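Local coordinates for 14-3-3 protein (Cryptosporidium parvum, PDB 3EFZ) that probably binds phosphoserine-containing partner proteins, as other members of the 14-3-3 family do, and so takes part in cell signalling and regulation, at residues L200-T203 against I204-Y207; P193-L196 against A197-N201. All coordinates share one frame; numbering follows the deposited sequence.

Contact 1. Residues L200-T203 against I204-Y207; sequences LNYT and ILKY
K206 lies over the ring of Y202, one turn back along the all-helical 14-3-3 fold's helix 193-207, an i to i+4 pairing made by CH-pi and cation-pi contacts. From its CB the lysine first skirts the backbone: K206 CB is 3.6 Å from T203 O, and K206 CG, set beside its own backbone N, packs 3.4 Å from Y202 O. CD passes the same carbonyl oxygen and carries the chain, extended to this point, out to the tyrosine. K206 CE then sits 3.5 Å from the Y202 ring centroid and only 7° off the normal, a CH-pi contact over the middle of the face. A bend at chi4 (-81°) turns NZ toward the hydroxyl end of the ring, where it makes a cation-pi contact 28° off the normal. F219 of helix 213-228 is a second aromatic partner of K206 and meets Y202 edge-to-face, while E176 takes a hydrogen bond with Y202 OH and so helps fix the ring. L205 CD2 touches the ring edge, near its plane, 4.0 Å from Y202 CD1. Beneath these side chains, I204, L205, K206 and Y207 each donate N-H to the carbonyl four residues earlier. Further round the helix, I204 CG1 packs 3.2 Å from L200 O, and I204 CD1 reaches L200 CG at 4.2 Å.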
loop_
_atom_site.group_PDB
_atom_site.type_symbol
_atom_site.label_atom_id
_atom_site.label_comp_id
_atom_site.label_asym_id
_atom_site.label_seq_id
_atom_site.Cartn_x
_atom_site.Cartn_y
_atom_site.Cartn_z
ATOM N N LEU B 200 2.426 1.529 -22.755
ATOM C CA LEU B 200 1.216 0.951 -22.172
ATOM C C LEU B 200 0.421 1.953 -21.348
ATOM O O LEU B 200 -0.798 2.026 -21.491
ATOM C CB LEU B 200 1.525 -0.294 -21.318
ATOM C CG LEU B 200 0.330 -0.934 -20.567
ATOM C CD1 LEU B 200 -0.697 -1.562 -21.517
ATOM C CD2 LEU B 200 0.774 -1.959 -19.512
ATOM N N ASN B 201 1.103 2.708 -20.485
ATOM C CA ASN B 201 0.437 3.724 -19.682
ATOM C C ASN B 201 -0.116 4.895 -20.512
ATOM O O ASN B 201 -1.215 5.401 -20.230
ATOM C CB ASN B 201 1.350 4.175 -18.544
ATOM C CG ASN B 201 1.462 3.116 -17.445
ATOM O OD1 ASN B 201 1.137 1.950 -17.654
ATOM N ND2 ASN B 201 1.937 3.516 -16.287
ATOM N N TYR B 202 0.627 5.283 -21.546
ATOM C CA TYR B 202 0.172 6.297 -22.506
ATOM C C TYR B 202 -1.027 5.782 -23.281
ATOM O O TYR B 202 -1.976 6.525 -23.494
ATOM C CB TYR B 202 1.307 6.695 -23.461
ATOM C CG TYR B 202 1.097 7.968 -24.288
ATOM C CD1 TYR B 202 0.061 8.866 -24.009
ATOM C CD2 TYR B 202 1.967 8.280 -25.321
ATOM C CE1 TYR B 202 -0.114 10.024 -24.758
ATOM C CE2 TYR B 202 1.803 9.439 -26.079
ATOM C CZ TYR B 202 0.757 10.306 -25.787
ATOM O OH TYR B 202 0.600 11.457 -26.535
ATOM N N THR B 203 -0.973 4.513 -23.702
ATOM C CA THR B 203 -2.108 3.837 -24.333
ATOM C C THR B 203 -3.341 3.860 -23.423
ATOM O O THR B 203 -4.436 4.126 -23.905
ATOM C CB THR B 203 -1.771 2.378 -24.732
ATOM O OG1 THR B 203 -0.740 2.382 -25.728
ATOM C CG2 THR B 203 -2.989 1.663 -25.285
ATOM N N ILE B 204 -3.148 3.618 -22.124
ATOM C CA ILE B 204 -4.235 3.689 -21.134
ATOM C C ILE B 204 -4.849 5.102 -21.045
ATOM O O ILE B 204 -6.095 5.252 -21.010
ATOM C CB ILE B 204 -3.780 3.183 -19.740
ATOM C CG1 ILE B 204 -3.430 1.691 -19.793
ATOM C CG2 ILE B 204 -4.859 3.439 -18.685
ATOM C CD1 ILE B 204 -2.674 1.190 -18.556
ATOM N N LEU B 205 -3.984 6.122 -21.047
ATOM C CA LEU B 205 -4.423 7.518 -21.046
ATOM C C LEU B 205 -5.271 7.838 -22.267
ATOM O O LEU B 205 -6.319 8.485 -22.135
ATOM C CB LEU B 205 -3.226 8.476 -20.992
ATOM C CG LEU B 205 -3.469 9.988 -20.894
ATOM C CD1 LEU B 205 -3.992 10.389 -19.497
ATOM C CD2 LEU B 205 -2.170 10.738 -21.218
ATOM N N LYS B 206 -4.817 7.378 -23.435
ATOM C CA LYS B 206 -5.520 7.575 -24.701
ATOM C C LYS B 206 -6.872 6.871 -24.724
ATOM O O LYS B 206 -7.877 7.454 -25.149
ATOM C CB LYS B 206 -4.683 7.063 -25.886
ATOM C CG LYS B 206 -3.431 7.867 -26.209
ATOM C CD LYS B 206 -2.594 7.112 -27.236
ATOM C CE LYS B 206 -1.254 7.790 -27.468
ATOM N NZ LYS B 206 -1.313 8.936 -28.407
ATOM N N TYR B 207 -6.877 5.613 -24.291
ATOM C CA TYR B 207 -8.081 4.808 -24.270
ATOM C C TYR B 207 -9.119 5.411 -23.331
ATOM O O TYR B 207 -10.216 5.739 -23.759
ATOM C CB TYR B 207 -7.759 3.352 -23.889
ATOM C CG TYR B 207 -8.938 2.392 -23.975
ATOM C CD1 TYR B 207 -9.067 1.502 -25.045
ATOM C CD2 TYR B 207 -9.920 2.367 -22.974
ATOM C CE1 TYR B 207 -10.148 0.611 -25.114
ATOM C CE2 TYR B 207 -10.998 1.496 -23.039
ATOM C CZ TYR B 207 -11.109 0.618 -24.107
ATOM O OH TYR B 207 -12.184 -0.241 -24.159
#

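Contact 2. Residues P193-L196 against A197-N201; sequences PLYL and ATILN
Y195 and I199, one helical turn apart, carry the side-chain packing near the start of helix 193-207. I199 CG1 lies over one face of the tyrosine ring, 4.0 Å from the Y195 centroid and 23° off the normal, a CH-pi contact shifted toward the rim. I199 CD1 continues along the ring to its phenol end, 3.6 Å from Y195 CZ. Chi1 of -62° sets I199 CG1 beside its own backbone N, and this brings the same carbon to 3.2 Å from Y195 O, the acceptor of I199 N in a nearly straight bond (N-H...O 168°). T198 hugs the backbone instead: its OG1 is 2.6 Å from L194 O, which also receives T198 N at 3.0 Å. T198 OG1 is also hydrogen-bonded to E182 OE2 of helix 161-185. A197 N bonds to P193 O and L200 N to L196 O, completing the run of i to i+4 bonds, and A197 CB rests 3.2 Å from P193 O.

Outside this shell, Y189 meets the Y195 ring edge-to-face, while L179 and E182 of helix 161-185 touch the Y195 side chain. F219 and A223 of helix 213-228 pack on I199, and P193 and L196 touch helix 239-256. Just before the first turn, D192 OD2 accepts a hydrogen bond from Y195 N and a weak one from L194 N, the pattern of an aspartate N-cap at the start of a helix packed among its neighbours in the all-helical 14-3-3 fold.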
loop_
_atom_site.group_PDB
_atom_site.type_symbol
_atom_site.label_atom_id
_atom_site.label_comp_id
_atom_site.label_asym_id
_atom_site.label_seq_id
_atom_site.Cartn_x
_atom_site.Cartn_y
_atom_site.Cartn_z
ATOM N N PRO B 193 11.645 -2.940 -21.875
ATOM C CA PRO B 193 10.495 -3.031 -20.962
ATOM C C PRO B 193 10.059 -1.720 -20.331
ATOM O O PRO B 193 8.873 -1.543 -20.062
ATOM C CB PRO B 193 10.953 -4.042 -19.893
ATOM C CG PRO B 193 12.424 -4.097 -19.983
ATOM C CD PRO B 193 12.825 -3.673 -21.366
ATOM N N LEU B 194 10.996 -0.804 -20.091
ATOM C CA LEU B 194 10.656 0.530 -19.631
ATOM C C LEU B 194 9.968 1.280 -20.770
ATOM O O LEU B 194 8.956 1.943 -20.565
ATOM C CB LEU B 194 11.908 1.299 -19.201
ATOM C CG LEU B 194 11.751 2.774 -18.797
ATOM C CD1 LEU B 194 10.856 2.923 -17.570
ATOM C CD2 LEU B 194 13.096 3.383 -18.540
ATOM N N TYR B 195 10.530 1.189 -21.968
ATOM C CA TYR B 195 9.883 1.783 -23.137
ATOM C C TYR B 195 8.450 1.273 -23.317
ATOM O O TYR B 195 7.534 2.065 -23.504
ATOM C CB TYR B 195 10.690 1.541 -24.412
ATOM C CG TYR B 195 10.025 2.138 -25.640
ATOM C CD1 TYR B 195 10.056 3.506 -25.866
ATOM C CD2 TYR B 195 9.351 1.331 -26.558
ATOM C CE1 TYR B 195 9.441 4.061 -26.993
ATOM C CE2 TYR B 195 8.747 1.870 -27.684
ATOM C CZ TYR B 195 8.788 3.238 -27.894
ATOM O OH TYR B 195 8.195 3.788 -29.014
ATOM N N LEU B 196 8.267 -0.038 -23.234
ATOM C CA LEU B 196 6.942 -0.654 -23.413
ATOM C C LEU B 196 5.980 -0.347 -22.271
ATOM O O LEU B 196 4.776 -0.195 -22.503
ATOM C CB LEU B 196 7.051 -2.164 -23.641
ATOM C CG LEU B 196 7.703 -2.601 -24.949
ATOM C CD1 LEU B 196 7.997 -4.072 -24.877
ATOM C CD2 LEU B 196 6.836 -2.255 -26.178
ATOM N N ALA B 197 6.504 -0.232 -21.050
ATOM C CA ALA B 197 5.678 0.152 -19.901
ATOM C C ALA B 197 5.169 1.563 -20.102
ATOM O O ALA B 197 4.060 1.910 -19.675
ATOM C CB ALA B 197 6.458 0.047 -18.583
ATOM N N THR B 198 5.992 2.384 -20.747
ATOM C CA THR B 198 5.629 3.762 -21.016
ATOM C C THR B 198 4.564 3.858 -22.100
ATOM O O THR B 198 3.595 4.601 -21.946
ATOM C CB THR B 198 6.873 4.624 -21.343
ATOM O OG1 THR B 198 7.909 4.337 -20.383
ATOM C CG2 THR B 198 6.522 6.114 -21.275
ATOM N N ILE B 199 4.756 3.103 -23.184
ATOM C CA ILE B 199 3.755 2.930 -24.239
ATOM C C ILE B 199 2.402 2.510 -23.660
ATOM O O ILE B 199 1.365 3.069 -24.033
ATOM C CB ILE B 199 4.239 1.884 -25.307
ATOM C CG1 ILE B 199 5.526 2.359 -26.014
ATOM C CG2 ILE B 199 3.105 1.508 -26.313
ATOM C CD1 ILE B 199 5.322 3.430 -27.113
ATOM N N LEU B 200 2.426 1.529 -22.755
ATOM C CA LEU B 200 1.216 0.951 -22.172
ATOM C C LEU B 200 0.421 1.953 -21.348
ATOM O O LEU B 200 -0.798 2.026 -21.491
ATOM C CB LEU B 200 1.525 -0.294 -21.318
ATOM C CG LEU B 200 0.330 -0.934 -20.567
ATOM C CD1 LEU B 200 -0.697 -1.562 -21.517
ATOM C CD2 LEU B 200 0.774 -1.959 -19.512
ATOM N N ASN B 201 1.103 2.708 -20.485
ATOM C CA ASN B 201 0.437 3.724 -19.682
ATOM C C ASN B 201 -0.116 4.895 -20.512
ATOM O O ASN B 201 -1.215 5.401 -20.230
ATOM C CB ASN B 201 1.350 4.175 -18.544
ATOM C CG ASN B 201 1.462 3.116 -17.445
ATOM O OD1 ASN B 201 1.137 1.950 -17.654
ATOM N ND2 ASN B 201 1.937 3.516 -16.287
#

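Overall arrangement
Contacts 1 and 2 are successive parts of one helix, 193-207; their centres are 10 Å apart and they share L200 and N201. Contact 2 holds the N-terminal turns and contact 1 the C-terminal ones. They also meet through I199, whose carbonyl oxygen is hydrogen-bonded to T203 OG1, and through F219 of helix 213-228, which touches side chains of both. Contact 1 is nearer the predicted phosphoserine site: the side chain of N201 is about 3 Å from that of R153, and the side chain of I204 is about 6 Å from that of R79. N201 ND2 is also hydrogen-bonded to D150. The side chain of L200, shared by both, is about 8 Å from that of R153.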